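Local structure of peroxisomal fatty acid beta-oxidation multifunctional protein MFP2 (Arabidopsis thaliana, 2WTB) at residues Arg198-Asp203 and Arg207-Val212; Ala121-Ala126 and Thr151-Arg156; Leu97-Arg102 and Val212-Lys217; Thr9-Gly14 and Ala19-Ile24. The protein hydrates long-chain enoyl-CoA and oxidises 3-hydroxyacyl-CoA, carrying out successive steps of peroxisomal fatty acid beta-oxidation during seed germination. All coordinates share one frame; numbering follows the deposited sequence.

How the contacts relate
All four contacts belong to the N-terminal enoyl-CoA hydratase/isomerase part of the chain. Contacts 2 and 3 are the closest pair, their centres about 9 Å apart. They are joined by a salt bridge from Arg153 NH2 to Glu99 OE1 (2.7 Å), and His125 NE2 lies 2.7 Å from Glu99 O, a probable hydrogen bond. Contact 1 shares Val212 with contact 3 and rests on contact 2 through Trp200 and Ala126. Contact 4 lies about 19 Å from contact 1, centre to centre, and touches it through Arg198 and Val20. Contact 2 approaches the predicted active site most closely: the side chain of Met122 is about 5 Å from that of Glu119.

Contact 1. Residues Arg198-Asp203 and Arg207-Val212; sequences RRWALD and RRKPWV
Trp200 throws its indole out with CG anti to the backbone N (chi1 -162°), and Lys209 starts with CG anti to its carbonyl carbon (chi1 -72°); the extended lysine chain then carries CD and CE over one face of the ring, and a bend at chi4 places NZ. The two meet where helix 193-205 ends in a Schellman motif, with Arg207 in a positive-phi conformation. The carbonyl O of Asp203, in the last turn, accepts a hydrogen bond from Arg208 N (2.8 Å) and a weak one from Lys209 N, which fasten the outgoing loop. The Asp203 side chain is buried in a salt-bridge network. Its OD1 takes Arg208 NH1 at 2.6 Å on the anti lone pair, with the carboxylate and guanidinium planes turned 71° apart. Arg208 NH1 also makes a weak bond to Leu202 O. Arg199 NH1 stands 3.1 Å from Asp203 OD2, an attraction of charges without an N-H aimed at it. Both arginines would probably keep the aspartate ionised. Beyond the contact, Trp200 packs on Val106, Ala126 and Ile128 of the sheet. Lys209 NZ makes a cation-pi contact with the six-membered ring, while Lys209 CE sits almost straight above that ring's centroid, at 3.5 Å.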
loop_
_atom_site.group_PDB
_atom_site.type_symbol
_atom_site.label_atom_id
_atom_site.label_comp_id
_atom_site.label_asym_id
_atom_site.label_seq_id
_atom_site.Cartn_x
_atom_site.Cartn_y
_atom_site.Cartn_z
ATOM N N ARG A 198 4.010 38.018 0.083
ATOM C CA ARG A 198 3.704 39.283 -0.583
ATOM C C ARG A 198 4.856 40.284 -0.442
ATOM O O ARG A 198 5.106 41.083 -1.343
ATOM C CB ARG A 198 2.378 39.882 -0.090
ATOM C CG ARG A 198 2.377 40.323 1.361
ATOM C CD ARG A 198 1.216 41.265 1.664
ATOM N NE ARG A 198 -0.086 40.607 1.588
ATOM C CZ ARG A 198 -1.052 40.947 0.740
ATOM N NH1 ARG A 198 -0.870 41.949 -0.111
ATOM N NH2 ARG A 198 -2.205 40.292 0.746
ATOM N N ARG A 199 5.559 40.230 0.685
ATOM C CA ARG A 199 6.754 41.041 0.873
ATOM C C ARG A 199 7.842 40.592 -0.100
ATOM O O ARG A 199 8.559 41.413 -0.678
ATOM C CB ARG A 199 7.265 40.922 2.309
ATOM C CG ARG A 199 8.517 41.741 2.586
ATOM C CD ARG A 199 9.155 41.371 3.921
ATOM N NE ARG A 199 9.744 40.035 3.892
ATOM C CZ ARG A 199 10.961 39.766 3.427
ATOM N NH1 ARG A 199 11.722 40.741 2.950
ATOM N NH2 ARG A 199 11.418 38.520 3.438
ATOM N N TRP A 200 7.957 39.280 -0.277
ATOM C CA TRP A 200 8.933 38.712 -1.198
ATOM C C TRP A 200 8.598 39.121 -2.631
ATOM O O TRP A 200 9.483 39.492 -3.403
ATOM C CB TRP A 200 8.954 37.186 -1.070
ATOM C CG TRP A 200 10.183 36.540 -1.639
ATOM C CD1 TRP A 200 10.472 36.349 -2.959
ATOM C CD2 TRP A 200 11.284 35.988 -0.904
ATOM N NE1 TRP A 200 11.687 35.721 -3.092
ATOM C CE2 TRP A 200 12.205 35.488 -1.845
ATOM C CE3 TRP A 200 11.582 35.876 0.457
ATOM C CZ2 TRP A 200 13.404 34.883 -1.469
ATOM C CZ3 TRP A 200 12.775 35.272 0.829
ATOM C CH2 TRP A 200 13.668 34.784 -0.130
ATOM N N ALA A 201 7.314 39.063 -2.971
ATOM C CA ALA A 201 6.853 39.390 -4.317
ATOM C C ALA A 201 7.193 40.823 -4.724
ATOM O O ALA A 201 7.601 41.071 -5.858
ATOM C CB ALA A 201 5.362 39.142 -4.438
ATOM N N LEU A 202 7.022 41.764 -3.801
ATOM C CA LEU A 202 7.330 43.162 -4.089
ATOM C C LEU A 202 8.832 43.425 -4.040
ATOM O O LEU A 202 9.314 44.404 -4.606
ATOM C CB LEU A 202 6.582 44.107 -3.142
ATOM C CG LEU A 202 5.072 44.224 -3.364
ATOM C CD1 LEU A 202 4.528 45.472 -2.689
ATOM C CD2 LEU A 202 4.753 44.250 -4.848
ATOM N N ASP A 203 9.565 42.550 -3.359
ATOM C CA ASP A 203 11.021 42.605 -3.379
ATOM C C ASP A 203 11.530 42.352 -4.797
ATOM O O ASP A 203 12.439 43.032 -5.275
ATOM C CB ASP A 203 11.616 41.574 -2.417
ATOM C CG ASP A 203 11.727 42.095 -0.995
ATOM O OD1 ASP A 203 11.702 43.330 -0.807
ATOM O OD2 ASP A 203 11.851 41.268 -0.065
ATOM N N ARG A 207 13.509 44.737 -7.277
ATOM C CA ARG A 207 14.889 44.326 -7.523
ATOM C C ARG A 207 15.704 44.172 -6.245
ATOM O O ARG A 207 16.934 44.194 -6.285
ATOM C CB ARG A 207 15.585 45.312 -8.462
ATOM C CG ARG A 207 14.930 45.442 -9.823
ATOM C CD ARG A 207 15.374 46.714 -10.521
ATOM N NE ARG A 207 15.051 47.903 -9.737
ATOM C CZ ARG A 207 13.878 48.528 -9.778
ATOM N NH1 ARG A 207 12.911 48.078 -10.566
ATOM N NH2 ARG A 207 13.673 49.605 -9.032
ATOM N N ARG A 208 15.027 44.025 -5.113
ATOM C CA ARG A 208 15.719 43.740 -3.862
ATOM C C ARG A 208 16.004 42.250 -3.820
ATOM O O ARG A 208 16.813 41.780 -3.023
ATOM C CB ARG A 208 14.879 44.157 -2.654
ATOM C CG ARG A 208 14.570 45.644 -2.591
ATOM C CD ARG A 208 13.628 45.972 -1.438
ATOM N NE ARG A 208 12.647 46.981 -1.825
ATOM C CZ ARG A 208 11.379 46.715 -2.119
ATOM N NH1 ARG A 208 10.928 45.471 -2.055
ATOM N NH2 ARG A 208 10.555 47.693 -2.471
ATOM N N LYS A 209 15.328 41.513 -4.695
ATOM C CA LYS A 209 15.538 40.078 -4.820
ATOM C C LYS A 209 15.485 39.637 -6.281
ATOM O O LYS A 209 14.805 40.258 -7.101
ATOM C CB LYS A 209 14.513 39.311 -3.984
ATOM C CG LYS A 209 14.761 39.417 -2.491
ATOM C CD LYS A 209 13.868 38.480 -1.705
ATOM C CE LYS A 209 14.339 38.376 -0.267
ATOM N NZ LYS A 209 15.759 37.935 -0.208
ATOM N N PRO A 210 16.218 38.559 -6.604
ATOM C CA PRO A 210 16.346 37.993 -7.951
ATOM C C PRO A 210 15.005 37.591 -8.550
ATOM O O PRO A 210 14.112 37.150 -7.831
ATOM C CB PRO A 210 17.193 36.739 -7.719
ATOM C CG PRO A 210 17.940 37.008 -6.474
ATOM C CD PRO A 210 17.018 37.812 -5.619
ATOM N N TRP A 211 14.876 37.741 -9.864
ATOM C CA TRP A 211 13.686 37.295 -10.575
ATOM C C TRP A 211 14.024 36.051 -11.389
ATOM O O TRP A 211 14.336 36.143 -12.573
ATOM C CB TRP A 211 13.170 38.398 -11.496
ATOM C CG TRP A 211 11.801 38.127 -12.043
ATOM C CD1 TRP A 211 11.250 36.906 -12.304
ATOM C CD2 TRP A 211 10.817 39.099 -12.417
ATOM N NE1 TRP A 211 9.982 37.057 -12.805
ATOM C CE2 TRP A 211 9.693 38.394 -12.888
ATOM C CE3 TRP A 211 10.777 40.496 -12.395
ATOM C CZ2 TRP A 211 8.541 39.038 -13.335
ATOM C CZ3 TRP A 211 9.631 41.133 -12.840
ATOM C CH2 TRP A 211 8.529 40.404 -13.303
ATOM N N VAL A 212 13.951 34.888 -10.750
ATOM C CA VAL A 212 14.404 33.643 -11.360
ATOM C C VAL A 212 13.290 32.800 -11.983
ATOM O O VAL A 212 12.248 32.583 -11.370
ATOM C CB VAL A 212 15.144 32.771 -10.327
ATOM C CG1 VAL A 212 15.589 31.460 -10.952
ATOM C CG2 VAL A 212 16.329 33.529 -9.752
#

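Contact 2. Residues Ala121-Ala126 and Thr151-Arg156; sequences AMACHA and TQRLPR
Met122 and Leu154 form the tight end of this helix-to-helix packing in the crotonase fold, where the close of helix 116-123 meets helix 150-158. Extended beyond CG (chi2 169°, chi3 -178°), the Met122 chain reaches across to helix 150-158 until CE lies 3.3 Å from Leu154 CD1, unusually close for two methyls. On the way its SD passes the backbone of Leu154, 3.9 Å from the N. Cutting the side chain back to an alanine here would probably open a gap between the helices and leave Leu154 CD1 without its methyl partner. The Met122 side chain is also about 5 Å from that of Glu119, the predicted nucleophile. The other end is looser, though equally buried. There Met122 CB sits 3.9 Å from Arg153 CB, and Arg153 runs out straight and lays one face of its guanidinium over Ala123, with NE 3.9 Å from Ala123 CA. The polar head of Arg153 is held from elsewhere: NH2 bridges to Glu99 and bonds to Thr95. The carbonyl O of Met122 likewise finds its hydrogen bonds outside, from Arg127 and Ser214. Across this looser side the two segments are joined by van der Waals contact alone, its nearest approach being Arg153 CD at 3.5 Å from Met122 O.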
loop_
_atom_site.group_PDB
_atom_site.type_symbol
_atom_site.label_atom_id
_atom_site.label_comp_id
_atom_site.label_asym_id
_atom_site.label_seq_id
_atom_site.Cartn_x
_atom_site.Cartn_y
_atom_site.Cartn_z
ATOM N N ALA A 121 3.907 25.196 -7.756
ATOM C CA ALA A 121 4.762 26.017 -6.906
ATOM C C ALA A 121 6.143 26.241 -7.539
ATOM O O ALA A 121 6.702 27.336 -7.454
ATOM C CB ALA A 121 4.885 25.398 -5.508
ATOM N N MET A 122 6.684 25.208 -8.178
ATOM C CA MET A 122 7.972 25.327 -8.865
ATOM C C MET A 122 7.891 26.299 -10.040
ATOM O O MET A 122 8.896 26.882 -10.443
ATOM C CB MET A 122 8.461 23.962 -9.347
ATOM C CG MET A 122 9.027 23.075 -8.252
ATOM S SD MET A 122 9.292 21.383 -8.817
ATOM C CE MET A 122 9.890 20.618 -7.316
ATOM N N ALA A 123 6.689 26.466 -10.584
ATOM C CA ALA A 123 6.459 27.401 -11.681
ATOM C C ALA A 123 6.570 28.836 -11.196
ATOM O O ALA A 123 6.954 29.726 -11.954
ATOM C CB ALA A 123 5.095 27.167 -12.295
ATOM N N CYS A 124 6.218 29.059 -9.933
ATOM C CA CYS A 124 6.336 30.380 -9.327
ATOM C C CYS A 124 7.798 30.780 -9.226
ATOM O O CYS A 124 8.687 29.941 -9.345
ATOM C CB CYS A 124 5.685 30.406 -7.944
ATOM S SG CYS A 124 3.896 30.206 -7.988
ATOM N N HIS A 125 8.041 32.063 -8.985
ATOM C CA HIS A 125 9.393 32.605 -9.029
ATOM C C HIS A 125 10.143 32.529 -7.699
ATOM O O HIS A 125 11.359 32.745 -7.645
ATOM C CB HIS A 125 9.352 34.031 -9.573
ATOM C CG HIS A 125 8.732 34.122 -10.932
ATOM N ND1 HIS A 125 7.472 34.637 -11.144
ATOM C CD2 HIS A 125 9.188 33.729 -12.144
ATOM C CE1 HIS A 125 7.185 34.577 -12.432
ATOM N NE2 HIS A 125 8.209 34.029 -13.061
ATOM N N ALA A 126 9.414 32.207 -6.635
ATOM C CA ALA A 126 10.004 31.992 -5.317
ATOM C C ALA A 126 9.052 31.157 -4.469
ATOM O O ALA A 126 7.864 31.064 -4.778
ATOM C CB ALA A 126 10.303 33.318 -4.640
ATOM N N THR A 151 9.168 17.139 -14.330
ATOM C CA THR A 151 10.314 16.458 -14.921
ATOM C C THR A 151 11.396 17.452 -15.339
ATOM O O THR A 151 12.527 17.062 -15.622
ATOM C CB THR A 151 9.911 15.614 -16.147
ATOM O OG1 THR A 151 9.076 16.392 -17.013
ATOM C CG2 THR A 151 9.158 14.366 -15.711
ATOM N N GLN A 152 11.044 18.735 -15.373
ATOM C CA GLN A 152 11.976 19.778 -15.799
ATOM C C GLN A 152 12.468 20.641 -14.638
ATOM O O GLN A 152 13.672 20.812 -14.445
ATOM C CB GLN A 152 11.327 20.675 -16.857
ATOM C CG GLN A 152 10.882 19.936 -18.102
ATOM C CD GLN A 152 12.011 19.154 -18.737
ATOM O OE1 GLN A 152 13.144 19.635 -18.827
ATOM N NE2 GLN A 152 11.712 17.938 -19.174
ATOM N N ARG A 153 11.529 21.179 -13.865
ATOM C CA ARG A 153 11.865 22.157 -12.837
ATOM C C ARG A 153 12.515 21.556 -11.591
ATOM O O ARG A 153 13.357 22.194 -10.961
ATOM C CB ARG A 153 10.634 22.989 -12.472
ATOM C CG ARG A 153 10.108 23.804 -13.640
ATOM C CD ARG A 153 9.007 24.770 -13.235
ATOM N NE ARG A 153 8.650 25.644 -14.350
ATOM C CZ ARG A 153 7.756 25.339 -15.286
ATOM N NH1 ARG A 153 7.110 24.179 -15.243
ATOM N NH2 ARG A 153 7.506 26.197 -16.266
ATOM N N LEU A 154 12.139 20.330 -11.241
ATOM C CA LEU A 154 12.700 19.687 -10.053
ATOM C C LEU A 154 14.220 19.512 -10.137
ATOM O O LEU A 154 14.943 19.959 -9.248
ATOM C CB LEU A 154 12.008 18.350 -9.760
ATOM C CG LEU A 154 12.476 17.610 -8.502
ATOM C CD1 LEU A 154 12.459 18.526 -7.289
ATOM C CD2 LEU A 154 11.626 16.377 -8.248
ATOM N N PRO A 155 14.711 18.861 -11.205
ATOM C CA PRO A 155 16.164 18.712 -11.341
ATOM C C PRO A 155 16.884 20.058 -11.391
ATOM O O PRO A 155 18.017 20.162 -10.925
ATOM C CB PRO A 155 16.319 17.976 -12.677
ATOM C CG PRO A 155 15.021 17.269 -12.869
ATOM C CD PRO A 155 13.985 18.182 -12.292
ATOM N N ARG A 156 16.232 21.074 -11.945
ATOM C CA ARG A 156 16.835 22.400 -12.047
ATOM C C ARG A 156 16.847 23.164 -10.719
ATOM O O ARG A 156 17.628 24.100 -10.542
ATOM C CB ARG A 156 16.139 23.225 -13.133
ATOM C CG ARG A 156 16.377 22.693 -14.532
ATOM C CD ARG A 156 15.556 23.432 -15.570
ATOM N NE ARG A 156 15.605 22.752 -16.861
ATOM C CZ ARG A 156 16.509 23.001 -17.801
ATOM N NH1 ARG A 156 17.441 23.919 -17.598
ATOM N NH2 ARG A 156 16.479 22.332 -18.945
#

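Contact 3. Residues Leu97-Arg102 and Val212-Lys217; sequences LLEAAR and VSSVSK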
loop_
_atom_site.group_PDB
_atom_site.type_symbol
_atom_site.label_atom_id
_atom_site.label_comp_id
_atom_site.label_asym_id
_atom_site.label_seq_id
_atom_site.Cartn_x
_atom_site.Cartn_y
_atom_site.Cartn_z
ATOM N N LEU A 97 1.908 31.499 -19.528
ATOM C CA LEU A 97 1.050 32.481 -18.877
ATOM C C LEU A 97 1.601 32.905 -17.522
ATOM O O LEU A 97 1.742 34.096 -17.243
ATOM C CB LEU A 97 -0.368 31.927 -18.713
ATOM C CG LEU A 97 -1.380 32.827 -17.999
ATOM C CD1 LEU A 97 -1.541 34.149 -18.732
ATOM C CD2 LEU A 97 -2.721 32.124 -17.867
ATOM N N LEU A 98 1.921 31.924 -16.686
ATOM C CA LEU A 98 2.308 32.191 -15.306
ATOM C C LEU A 98 3.793 32.514 -15.151
ATOM O O LEU A 98 4.158 33.623 -14.766
ATOM C CB LEU A 98 1.917 31.009 -14.408
ATOM C CG LEU A 98 2.028 31.192 -12.889
ATOM C CD1 LEU A 98 1.097 30.230 -12.158
ATOM C CD2 LEU A 98 3.462 31.023 -12.409
ATOM N N GLU A 99 4.646 31.540 -15.450
ATOM C CA GLU A 99 6.073 31.682 -15.192
ATOM C C GLU A 99 6.733 32.754 -16.057
ATOM O O GLU A 99 7.650 33.440 -15.608
ATOM C CB GLU A 99 6.785 30.343 -15.376
ATOM C CG GLU A 99 8.235 30.344 -14.913
ATOM C CD GLU A 99 8.936 29.036 -15.225
ATOM O OE1 GLU A 99 8.858 28.582 -16.389
ATOM O OE2 GLU A 99 9.561 28.464 -14.307
ATOM N N ALA A 100 6.265 32.892 -17.295
ATOM C CA ALA A 100 6.849 33.845 -18.234
ATOM C C ALA A 100 6.106 35.178 -18.252
ATOM O O ALA A 100 6.215 35.944 -19.209
ATOM C CB ALA A 100 6.901 33.245 -19.638
ATOM N N ALA A 101 5.353 35.451 -17.192
ATOM C CA ALA A 101 4.610 36.703 -17.088
ATOM C C ALA A 101 5.530 37.858 -16.709
ATOM O O ALA A 101 6.614 37.646 -16.165
ATOM C CB ALA A 101 3.483 36.571 -16.074
ATOM N N ARG A 102 5.093 39.078 -17.002
ATOM C CA ARG A 102 5.855 40.263 -16.624
ATOM C C ARG A 102 5.474 40.755 -15.231
ATOM O O ARG A 102 5.685 41.917 -14.889
ATOM C CB ARG A 102 5.701 41.372 -17.667
ATOM C CG ARG A 102 6.740 41.296 -18.782
ATOM C CD ARG A 102 6.483 42.319 -19.880
ATOM N NE ARG A 102 5.385 41.919 -20.755
ATOM C CZ ARG A 102 5.083 42.524 -21.898
ATOM N NH1 ARG A 102 5.800 43.561 -22.310
ATOM N NH2 ARG A 102 4.067 42.091 -22.632
ATOM N N VAL A 212 13.951 34.888 -10.750
ATOM C CA VAL A 212 14.404 33.643 -11.360
ATOM C C VAL A 212 13.290 32.800 -11.983
ATOM O O VAL A 212 12.248 32.583 -11.370
ATOM C CB VAL A 212 15.144 32.771 -10.327
ATOM C CG1 VAL A 212 15.589 31.460 -10.952
ATOM C CG2 VAL A 212 16.329 33.529 -9.752
ATOM N N SER A 213 13.523 32.327 -13.205
ATOM C CA SER A 213 12.663 31.324 -13.828
ATOM C C SER A 213 13.283 29.941 -13.671
ATOM O O SER A 213 14.364 29.674 -14.193
ATOM C CB SER A 213 12.437 31.627 -15.310
ATOM O OG SER A 213 11.439 32.616 -15.488
ATOM N N SER A 214 12.588 29.067 -12.953
ATOM C CA SER A 214 13.092 27.734 -12.648
ATOM C C SER A 214 13.346 26.892 -13.898
ATOM O O SER A 214 14.289 26.103 -13.943
ATOM C CB SER A 214 12.111 27.000 -11.729
ATOM O OG SER A 214 11.636 27.857 -10.705
ATOM N N VAL A 215 12.501 27.063 -14.909
ATOM C CA VAL A 215 12.535 26.194 -16.078
ATOM C C VAL A 215 13.776 26.421 -16.941
ATOM O O VAL A 215 14.239 25.506 -17.621
ATOM C CB VAL A 215 11.263 26.347 -16.940
ATOM C CG1 VAL A 215 11.466 27.413 -18.006
ATOM C CG2 VAL A 215 10.901 25.019 -17.583
ATOM N N SER A 216 14.313 27.634 -16.909
ATOM C CA SER A 216 15.510 27.952 -17.686
ATOM C C SER A 216 16.743 28.137 -16.798
ATOM O O SER A 216 17.642 28.909 -17.118
ATOM C CB SER A 216 15.277 29.190 -18.557
ATOM O OG SER A 216 14.636 30.224 -17.830
ATOM N N LYS A 217 16.772 27.412 -15.684
ATOM C CA LYS A 217 17.875 27.480 -14.734
ATOM C C LYS A 217 18.800 26.279 -14.918
ATOM O O LYS A 217 18.346 25.136 -14.908
ATOM C CB LYS A 217 17.319 27.510 -13.307
ATOM C CG LYS A 217 18.359 27.632 -12.203
ATOM C CD LYS A 217 17.712 27.402 -10.837
ATOM C CE LYS A 217 18.673 27.697 -9.698
ATOM N NZ LYS A 217 19.029 29.143 -9.645
#
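Ser213 is the first residue of 212-217 to meet Glu99, the last helical residue of 88-99; through this glutamate the loop after helix 193-205 is tied to the end of helix 88-99 within the crotonase-type hydratase/isomerase part. Ser213 OG lies 4.0 Å from Glu99 CG, a loose touch. The glutamate stretches past this serine because CG stands anti to its backbone N (chi1 -171°) and the chain stays extended, which carries the carboxylate to the next two residues. Ser214 follows, its CB 3.9 Å from Glu99 OE2. Its own hydroxyl turns elsewhere and hydrogen-bonds to Met122 O. Val215 N gives Glu99 OE2 a weak hydrogen bond (3.3 Å, N-H...O angle 147°), and Val215 CG1 comes close to OE1, at 3.3 Å. OE1 also forms a salt bridge with Arg153 NH2 of helix 150-158, a positive charge that probably favours the ionised form of this buried acid. Residues 213-217 turn, with weak bonds from Ser216 N to Ser213 O and from Lys217 N to Ser214 O. The loop lies against helix 150-158, where Ser214 touches Leu157 and Val215 rests on Arg153. The helical end of 97-102 packs through Leu97 and Leu98 on Tyr43 of helix 33-46, and Glu99 O receives His125, which precedes strand 126-129.

Contact 4. Residues Thr9-Gly14 and Ala19-Ile24; sequences TVMEVG and AVITLI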
loop_
_atom_site.group_PDB
_atom_site.type_symbol
_atom_site.label_atom_id
_atom_site.label_comp_id
_atom_site.label_asym_id
_atom_site.label_seq_id
_atom_site.Cartn_x
_atom_site.Cartn_y
_atom_site.Cartn_z
ATOM N N THR A 9 -11.131 28.946 -7.014
ATOM C CA THR A 9 -10.069 29.796 -6.490
ATOM C C THR A 9 -10.626 31.187 -6.230
ATOM O O THR A 9 -11.506 31.655 -6.951
ATOM C CB THR A 9 -8.893 29.930 -7.471
ATOM O OG1 THR A 9 -9.315 30.662 -8.629
ATOM C CG2 THR A 9 -8.376 28.560 -7.890
ATOM N N VAL A 10 -10.114 31.846 -5.197
ATOM C CA VAL A 10 -10.516 33.212 -4.892
ATOM C C VAL A 10 -9.304 34.135 -4.934
ATOM O O VAL A 10 -8.273 33.843 -4.329
ATOM C CB VAL A 10 -11.190 33.310 -3.509
ATOM C CG1 VAL A 10 -11.342 34.766 -3.094
ATOM C CG2 VAL A 10 -12.540 32.603 -3.519
ATOM N N MET A 11 -9.428 35.243 -5.658
ATOM C CA MET A 11 -8.340 36.212 -5.754
ATOM C C MET A 11 -8.718 37.539 -5.108
ATOM O O MET A 11 -9.804 38.066 -5.342
ATOM C CB MET A 11 -7.935 36.434 -7.215
ATOM C CG MET A 11 -7.027 37.636 -7.433
ATOM S SD MET A 11 -6.699 37.971 -9.177
ATOM C CE MET A 11 -5.264 36.949 -9.463
ATOM N N GLU A 12 -7.814 38.071 -4.291
ATOM C CA GLU A 12 -8.033 39.354 -3.633
ATOM C C GLU A 12 -6.800 40.242 -3.759
ATOM O O GLU A 12 -5.683 39.809 -3.483
ATOM C CB GLU A 12 -8.394 39.145 -2.162
ATOM C CG GLU A 12 -9.657 38.323 -1.959
ATOM C CD GLU A 12 -10.000 38.128 -0.498
ATOM O OE1 GLU A 12 -9.186 38.526 0.361
ATOM O OE2 GLU A 12 -11.084 37.574 -0.209
ATOM N N VAL A 13 -7.009 41.483 -4.182
ATOM C CA VAL A 13 -5.908 42.417 -4.376
ATOM C C VAL A 13 -5.737 43.335 -3.174
ATOM O O VAL A 13 -6.611 44.147 -2.870
ATOM C CB VAL A 13 -6.117 43.286 -5.629
ATOM C CG1 VAL A 13 -4.934 44.217 -5.820
ATOM C CG2 VAL A 13 -6.323 42.410 -6.855
ATOM N N GLY A 14 -4.605 43.202 -2.493
ATOM C CA GLY A 14 -4.316 44.019 -1.331
ATOM C C GLY A 14 -4.073 45.468 -1.702
ATOM O O GLY A 14 -4.076 45.824 -2.882
ATOM N N ALA A 19 -1.782 40.524 -5.634
ATOM C CA ALA A 19 -2.958 39.678 -5.773
ATOM C C ALA A 19 -2.718 38.310 -5.137
ATOM O O ALA A 19 -1.824 37.571 -5.550
ATOM C CB ALA A 19 -3.336 39.528 -7.243
ATOM N N VAL A 20 -3.521 37.983 -4.128
ATOM C CA VAL A 20 -3.426 36.697 -3.446
ATOM C C VAL A 20 -4.497 35.740 -3.955
ATOM O O VAL A 20 -5.689 36.027 -3.861
ATOM C CB VAL A 20 -3.603 36.854 -1.927
ATOM C CG1 VAL A 20 -3.418 35.514 -1.229
ATOM C CG2 VAL A 20 -2.632 37.889 -1.384
ATOM N N ILE A 21 -4.067 34.601 -4.488
ATOM C CA ILE A 21 -4.983 33.598 -5.014
ATOM C C ILE A 21 -5.016 32.376 -4.108
ATOM O O ILE A 21 -3.991 31.723 -3.901
ATOM C CB ILE A 21 -4.565 33.150 -6.425
ATOM C CG1 ILE A 21 -4.435 34.356 -7.353
ATOM C CG2 ILE A 21 -5.554 32.139 -6.988
ATOM C CD1 ILE A 21 -4.031 33.986 -8.753
ATOM N N THR A 22 -6.195 32.065 -3.572
ATOM C CA THR A 22 -6.351 30.918 -2.682
ATOM C C THR A 22 -6.958 29.724 -3.408
ATOM O O THR A 22 -8.034 29.824 -3.997
ATOM C CB THR A 22 -7.230 31.249 -1.455
ATOM O OG1 THR A 22 -6.738 32.429 -0.807
ATOM C CG2 THR A 22 -7.224 30.090 -0.465
ATOM N N LEU A 23 -6.262 28.593 -3.362
ATOM C CA LEU A 23 -6.762 27.365 -3.960
ATOM C C LEU A 23 -7.759 26.704 -3.018
ATOM O O LEU A 23 -7.426 26.366 -1.882
ATOM C CB LEU A 23 -5.610 26.408 -4.270
ATOM C CG LEU A 23 -4.434 26.974 -5.076
ATOM C CD1 LEU A 23 -3.328 25.938 -5.198
ATOM C CD2 LEU A 23 -4.881 27.452 -6.450
ATOM N N ILE A 24 -8.985 26.523 -3.494
ATOM C CA ILE A 24 -10.055 26.010 -2.650
ATOM C C ILE A 24 -10.729 24.781 -3.253
ATOM O O ILE A 24 -11.625 24.898 -4.088
ATOM C CB ILE A 24 -11.120 27.091 -2.390
ATOM C CG1 ILE A 24 -10.458 28.377 -1.897
ATOM C CG2 ILE A 24 -12.148 26.599 -1.390
ATOM C CD1 ILE A 24 -11.435 29.493 -1.631
#
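Val10 and Thr22 form one hydrogen-bonded pair of an antiparallel beta hairpin, and Glu12 and Val20 form the other. Strand 8-13 is an outermost strand of the six-stranded sheet of the hydratase part, and its partner 18-24 also bonds to strand 54-59. The two short segments run at 162° to each other. Among the backbone bonds, Thr22 N to Val10 O (2.8 Å) and Val20 N to Glu12 O are nearly straight at the hydrogen, each 171°. The return bonds, Val10 N to Thr22 O (3.1 Å) and Glu12 N to Val20 O, bend more. CA-H...O contacts lie beside these bonds, such as Thr9 CA to Thr22 O at 3.2 Å and Met11 CA to Val20 O at 3.3 Å. Apolar packing is concentrated on the face carrying Thr9, Met11, Val13, Ala19, Ile21 and Leu23, which is turned to helix 33-46. Met11 bends at its thioether (chi3 -88°), bringing CE within 3.9 Å of Ala19 CB and unusually close, 3.3 Å, to Ile21 CD1. A serine in place of Met11 would lose this methyl and is likely to leave Ile21 CD1 without its cross-strand methyl partner and thin the packing on Ala19. Thr9 and Leu23 lie side by side on the same face, while the Thr9 hydroxyl bonds to Asn42 of that helix. On the other face, that of Val10, Val10 CG2 meets CD1 of Ile24, one residue past the last pair, at 3.8 Å.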